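Local coordinates for chaperonin-like RBCX protein 1, chloroplastic (Arabidopsis thaliana, PDB 4GR2) that acts as a homodimeric chaperone in the assembly of the carbon-fixing enzyme Rubisco in plant chloroplasts, at residues I30-L35 / E41-L46; A63-R68 / N74-I79. The protein carries 2 engineered substitutions. All coordinates share one frame; numbering follows the deposited sequence.

Contact 1: residues I30-L35 / E41-L46; sequences IVSAQL and EAYMEL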
loop_
_atom_site.group_PDB
_atom_site.type_symbol
_atom_site.label_atom_id
_atom_site.label_comp_id
_atom_site.label_asym_id
_atom_site.label_seq_id
_atom_site.Cartn_x
_atom_site.Cartn_y
_atom_site.Cartn_z
ATOM N N ILE B 30 -0.146 2.610 18.338
ATOM C CA ILE B 30 0.562 3.546 19.202
ATOM C C ILE B 30 -0.294 3.906 20.437
ATOM O O ILE B 30 0.075 3.585 21.572
ATOM C CB ILE B 30 0.958 4.826 18.415
ATOM C CG1 ILE B 30 2.076 4.520 17.406
ATOM C CG2 ILE B 30 1.340 5.971 19.358
ATOM C CD1 ILE B 30 2.530 5.757 16.632
ATOM N N VAL B 31 -1.442 4.542 20.205
ATOM C CA VAL B 31 -2.347 4.932 21.283
ATOM C C VAL B 31 -2.720 3.741 22.185
ATOM O O VAL B 31 -2.873 3.897 23.399
ATOM C CB VAL B 31 -3.620 5.639 20.723
ATOM C CG1 VAL B 31 -4.643 5.930 21.831
ATOM C CG2 VAL B 31 -3.237 6.925 19.977
ATOM N N SER B 32 -2.834 2.552 21.603
ATOM C CA SER B 32 -3.161 1.372 22.400
ATOM C C SER B 32 -2.050 1.070 23.386
ATOM O O SER B 32 -2.311 0.762 24.554
ATOM C CB SER B 32 -3.421 0.147 21.524
ATOM O OG SER B 32 -3.666 -1.002 22.321
ATOM N N ALA B 33 -0.811 1.167 22.912
ATOM C CA ALA B 33 0.358 0.898 23.747
ATOM C C ALA B 33 0.413 1.853 24.943
ATOM O O ALA B 33 0.568 1.426 26.088
ATOM C CB ALA B 33 1.628 1.001 22.919
ATOM N N GLN B 34 0.263 3.145 24.657
ATOM C CA GLN B 34 0.300 4.200 25.667
ATOM C C GLN B 34 -0.742 4.001 26.756
ATOM O O GLN B 34 -0.554 4.434 27.895
ATOM C CB GLN B 34 0.063 5.558 25.014
ATOM C CG GLN B 34 1.215 6.067 24.186
ATOM C CD GLN B 34 0.844 7.326 23.447
ATOM O OE1 GLN B 34 -0.149 7.983 23.773
ATOM N NE2 GLN B 34 1.629 7.671 22.440
ATOM N N LEU B 35 -1.846 3.357 26.391
ATOM C CA LEU B 35 -2.952 3.124 27.307
ATOM C C LEU B 35 -2.682 1.988 28.290
ATOM O O LEU B 35 -3.217 1.992 29.399
ATOM C CB LEU B 35 -4.226 2.801 26.520
ATOM C CG LEU B 35 -5.291 3.885 26.360
ATOM C CD1 LEU B 35 -4.704 5.136 25.734
ATOM C CD2 LEU B 35 -6.453 3.366 25.531
ATOM N N GLU B 41 -8.249 0.675 32.166
ATOM C CA GLU B 41 -9.700 0.656 32.017
ATOM C C GLU B 41 -10.051 1.059 30.590
ATOM O O GLU B 41 -10.906 0.439 29.949
ATOM C CB GLU B 41 -10.362 1.614 33.013
ATOM N N ALA B 42 -9.370 2.097 30.101
ATOM C CA ALA B 42 -9.556 2.592 28.739
ATOM C C ALA B 42 -8.881 1.690 27.709
ATOM O O ALA B 42 -9.357 1.582 26.576
ATOM C CB ALA B 42 -9.057 4.019 28.605
ATOM N N TYR B 43 -7.782 1.042 28.095
ATOM C CA TYR B 43 -7.145 0.062 27.213
ATOM C C TYR B 43 -8.082 -1.115 26.945
ATOM O O TYR B 43 -8.168 -1.600 25.817
ATOM C CB TYR B 43 -5.802 -0.444 27.762
ATOM C CG TYR B 43 -5.331 -1.698 27.050
ATOM C CD1 TYR B 43 -4.694 -1.627 25.812
ATOM C CD2 TYR B 43 -5.542 -2.954 27.602
ATOM C CE1 TYR B 43 -4.279 -2.774 25.156
ATOM C CE2 TYR B 43 -5.132 -4.102 26.950
ATOM C CZ TYR B 43 -4.504 -4.008 25.735
ATOM O OH TYR B 43 -4.099 -5.158 25.101
ATOM N N MET B 44 -8.774 -1.570 27.988
ATOM C CA MET B 44 -9.728 -2.667 27.860
ATOM C C MET B 44 -10.865 -2.272 26.919
ATOM O O MET B 44 -11.235 -3.031 26.020
ATOM N N GLU B 45 -11.414 -1.080 27.131
ATOM C CA GLU B 45 -12.491 -0.579 26.285
ATOM C C GLU B 45 -12.070 -0.467 24.821
ATOM O O GLU B 45 -12.842 -0.819 23.925
ATOM C CB GLU B 45 -13.010 0.769 26.788
ATOM C CG GLU B 45 -13.979 0.660 27.958
ATOM C CD GLU B 45 -14.703 1.962 28.229
ATOM O OE1 GLU B 45 -14.183 3.027 27.827
ATOM O OE2 GLU B 45 -15.792 1.924 28.838
ATOM N N LEU B 46 -10.855 0.028 24.578
ATOM C CA LEU B 46 -10.325 0.106 23.214
ATOM C C LEU B 46 -10.194 -1.297 22.638
ATOM O O LEU B 46 -10.532 -1.528 21.482
ATOM C CB LEU B 46 -8.973 0.834 23.173
ATOM C CG LEU B 46 -8.287 0.878 21.798
ATOM C CD1 LEU B 46 -9.121 1.653 20.779
ATOM C CD2 LEU B 46 -6.865 1.439 21.882
#
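An antiparallel helical hairpin brings Leu35, near the C-terminal end of helix 11-35, against Ala42 and Tyr43 in the early part of helix 40-52. The segment axes run at 144° with a closest approach of 9.0 Å. Across the two segments the CA atoms come nearest at Leu35 and Tyr43, 5.2 Å apart. Leu35 carries much of the apolar packing. Its CB packs 3.8 Å from Tyr43 CB, while the branch ending in CD2 reaches the helical backbone, 3.6 Å from Ala42 O. That oxygen accepts the amide of Leu46 within its helix, so its main hydrogen bond is kept with the methyl beside it; the small side chain of Ala42 suits its place by leaving room for this branch. Leu46 closes the inner side of the hairpin, its CD2 lying 3.7 Å from Ser32 CB. This inner side faces helix 70-90, against which Val31 and Leu46 also pack, so the hairpin of helices 11-35 and 40-52 packs against helix 70-90 in the all-helical RbcX fold. With CG of Tyr43 anti to the backbone N (chi1 165°), its ring leans toward helix 11-35, and Ser32 OG sits at the ring edge, in its plane, 3.4 Å from Tyr43 CE1. The slightly positive C-H rim of an aromatic ring is a favourable neighbour for a hydroxyl oxygen, and serine is compact enough to stand there. The phenol OH is meanwhile hydrogen-bonded to Arg47 one turn on, which should limit the swing of the ring. An alanine in place of Tyr43 would probably leave Ser32 OG without the ring edge beside it, Arg47 NE without its phenol partner, and a gap between the two helices.

Contact 2: residues A63-R68 / N74-I79; sequences ATLMRR and NLALRI
The flat group that Leu65 meets is a peptide of the opposing helix: its CD2 lies over one face of the unit joining Leu75 to Ala76, 3.7 Å from Ala76 N, and no aromatic ring takes part in the contact. The other flat group is the guanidinium of Arg67, which turns back along its own helix; its NH1 donates a hydrogen bond to Ala63 O within segment 63-68 (3.0 Å), the oxygen tilted 19° from the guanidinium plane. The small side chain of Ala76 probably lets Leu65 reach the backbone, since its lone methyl hardly stands out from its helix. The same CD2 also meets Ile79 CD1 at 3.9 Å, so one branch of the leucine serves both the backbone and the side chain one turn further along. Beside it Met66 CB comes within 3.6 Å of Ala76 CB. The CG of Met66 lies between its backbone N and carbonyl carbon (chi1 56°), and with the further bend at chi2 the sulfur comes to lie beside the alanine, SD 3.9 Å from Ala76 CB. A flexible, unbranched methionine suits a site with two neighbours to satisfy, since it also packs on Leu111 of the second subunit. Leu65 also touches Phe49 of helix 40-52. The side chains that meet are all apolar, and four of the five touching residues are buried. Met66 and Ala76, with CA atoms 5.6 Å apart, mark the nearest backbone approach in an antiparallel helical hairpin of helices 58-68 and 70-90 in the RbcX fold, with a small alanine at the closest point, consistent with the near approach.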
loop_
_atom_site.group_PDB
_atom_site.type_symbol
_atom_site.label_atom_id
_atom_site.label_comp_id
_atom_site.label_asym_id
_atom_site.label_seq_id
_atom_site.Cartn_x
_atom_site.Cartn_y
_atom_site.Cartn_z
ATOM N N ALA B 63 -14.928 7.379 12.589
ATOM C CA ALA B 63 -16.255 7.993 12.647
ATOM C C ALA B 63 -17.164 7.203 13.582
ATOM O O ALA B 63 -17.960 7.772 14.345
ATOM C CB ALA B 63 -16.862 8.068 11.267
ATOM N N THR B 64 -17.024 5.888 13.532
ATOM C CA THR B 64 -17.799 5.001 14.383
ATOM C C THR B 64 -17.333 5.101 15.826
ATOM O O THR B 64 -18.143 5.092 16.768
ATOM C CB THR B 64 -17.670 3.550 13.897
ATOM O OG1 THR B 64 -18.249 3.454 12.593
ATOM C CG2 THR B 64 -18.379 2.581 14.843
ATOM N N LEU B 65 -16.022 5.195 15.998
ATOM C CA LEU B 65 -15.446 5.288 17.333
ATOM C C LEU B 65 -15.865 6.565 18.057
ATOM O O LEU B 65 -16.069 6.577 19.265
ATOM C CB LEU B 65 -13.926 5.226 17.261
ATOM C CG LEU B 65 -13.202 5.271 18.608
ATOM C CD1 LEU B 65 -13.534 4.039 19.456
ATOM C CD2 LEU B 65 -11.685 5.442 18.401
ATOM N N MET B 66 -15.990 7.665 17.343
ATOM C CA MET B 66 -16.298 8.874 18.090
ATOM C C MET B 66 -17.786 9.079 18.339
ATOM O O MET B 66 -18.184 9.970 19.092
ATOM C CB MET B 66 -15.649 10.096 17.479
ATOM C CG MET B 66 -15.984 10.332 16.074
ATOM S SD MET B 66 -14.534 11.101 15.349
ATOM C CE MET B 66 -15.306 12.103 14.109
ATOM N N ARG B 67 -18.597 8.237 17.717
ATOM C CA ARG B 67 -20.030 8.249 17.945
ATOM C C ARG B 67 -20.383 7.207 19.002
ATOM O O ARG B 67 -21.526 7.125 19.442
ATOM C CB ARG B 67 -20.775 7.981 16.642
ATOM C CG ARG B 67 -20.874 9.202 15.751
ATOM C CD ARG B 67 -21.193 8.829 14.318
ATOM N NE ARG B 67 -21.261 10.006 13.450
ATOM C CZ ARG B 67 -20.209 10.730 13.061
ATOM N NH1 ARG B 67 -18.976 10.420 13.458
ATOM N NH2 ARG B 67 -20.388 11.770 12.263
ATOM N N ARG B 68 -19.391 6.431 19.426
ATOM C CA ARG B 68 -19.617 5.355 20.385
ATOM C C ARG B 68 -19.945 5.889 21.783
ATOM O O ARG B 68 -20.849 5.394 22.441
ATOM C CB ARG B 68 -18.409 4.415 20.419
ATOM C CG ARG B 68 -18.421 3.403 21.530
ATOM C CD ARG B 68 -19.649 2.473 21.511
ATOM N NE ARG B 68 -19.492 1.481 22.574
ATOM C CZ ARG B 68 -19.788 1.699 23.853
ATOM N NH1 ARG B 68 -20.309 2.863 24.239
ATOM N NH2 ARG B 68 -19.587 0.744 24.746
ATOM N N ASN B 74 -13.198 11.135 22.628
ATOM C CA ASN B 74 -11.897 11.639 23.046
ATOM C C ASN B 74 -10.755 10.705 22.622
ATOM O O ASN B 74 -9.629 11.157 22.373
ATOM C CB ASN B 74 -11.865 11.903 24.557
ATOM C CG ASN B 74 -12.735 13.116 24.980
ATOM O OD1 ASN B 74 -12.768 14.155 24.308
ATOM N ND2 ASN B 74 -13.435 12.970 26.102
ATOM N N LEU B 75 -11.040 9.408 22.528
ATOM C CA LEU B 75 -10.031 8.461 22.053
ATOM C C LEU B 75 -9.764 8.635 20.548
ATOM O O LEU B 75 -8.617 8.616 20.093
ATOM C CB LEU B 75 -10.465 7.037 22.360
ATOM C CG LEU B 75 -9.352 5.995 22.367
ATOM C CD1 LEU B 75 -8.210 6.487 23.232
ATOM C CD2 LEU B 75 -9.883 4.668 22.892
ATOM N N ALA B 76 -10.837 8.808 19.786
ATOM C CA ALA B 76 -10.736 9.133 18.373
ATOM C C ALA B 76 -9.879 10.368 18.114
ATOM O O ALA B 76 -9.049 10.370 17.199
ATOM C CB ALA B 76 -12.111 9.342 17.790
ATOM N N LEU B 77 -10.110 11.424 18.904
ATOM C CA LEU B 77 -9.401 12.697 18.740
ATOM C C LEU B 77 -7.916 12.551 19.064
ATOM O O LEU B 77 -7.070 13.262 18.507
ATOM C CB LEU B 77 -10.047 13.789 19.618
ATOM C CG LEU B 77 -10.978 14.770 18.886
ATOM C CD1 LEU B 77 -10.170 15.649 17.930
ATOM C CD2 LEU B 77 -12.070 14.072 18.104
ATOM N N ARG B 78 -7.611 11.640 19.982
ATOM C CA ARG B 78 -6.235 11.300 20.305
ATOM C C ARG B 78 -5.558 10.594 19.108
ATOM O O ARG B 78 -4.428 10.929 18.709
ATOM C CB ARG B 78 -6.229 10.381 21.520
ATOM C CG ARG B 78 -4.854 9.837 21.891
ATOM C CD ARG B 78 -3.933 10.958 22.395
ATOM N NE ARG B 78 -2.537 10.528 22.514
ATOM C CZ ARG B 78 -1.486 11.344 22.416
ATOM N NH1 ARG B 78 -1.661 12.647 22.191
ATOM N NH2 ARG B 78 -0.258 10.854 22.532
ATOM N N ILE B 79 -6.264 9.617 18.543
ATOM C CA ILE B 79 -5.766 8.861 17.401
ATOM C C ILE B 79 -5.612 9.802 16.225
ATOM O O ILE B 79 -4.640 9.715 15.497
ATOM C CB ILE B 79 -6.686 7.647 17.078
ATOM C CG1 ILE B 79 -6.695 6.695 18.284
ATOM C CG2 ILE B 79 -6.227 6.918 15.772
ATOM C CD1 ILE B 79 -7.781 5.619 18.282
#

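In the fold
Both contacts are hairpins of consecutive antiparallel helices, formed one after the other along the chain, with centres 13 Å apart on the same side of the subunit. Contact 1 is a surface contact that mixes leucine packing with a hydroxyl and a phenol ring; contact 2 is buried and purely aliphatic and sulfur-containing, with axes closer together. They meet through helix 70-90, whose 74-79 part packs on both helices of the first hairpin: Leu46 CD1 lies 3.8 Å from Leu75 CD2, and a probable hydrogen bond joins Gln34 OE1 to Arg78 NH2 at 3.1 Å. The second subunit reaches contact 2 but does not touch the segments of contact 1.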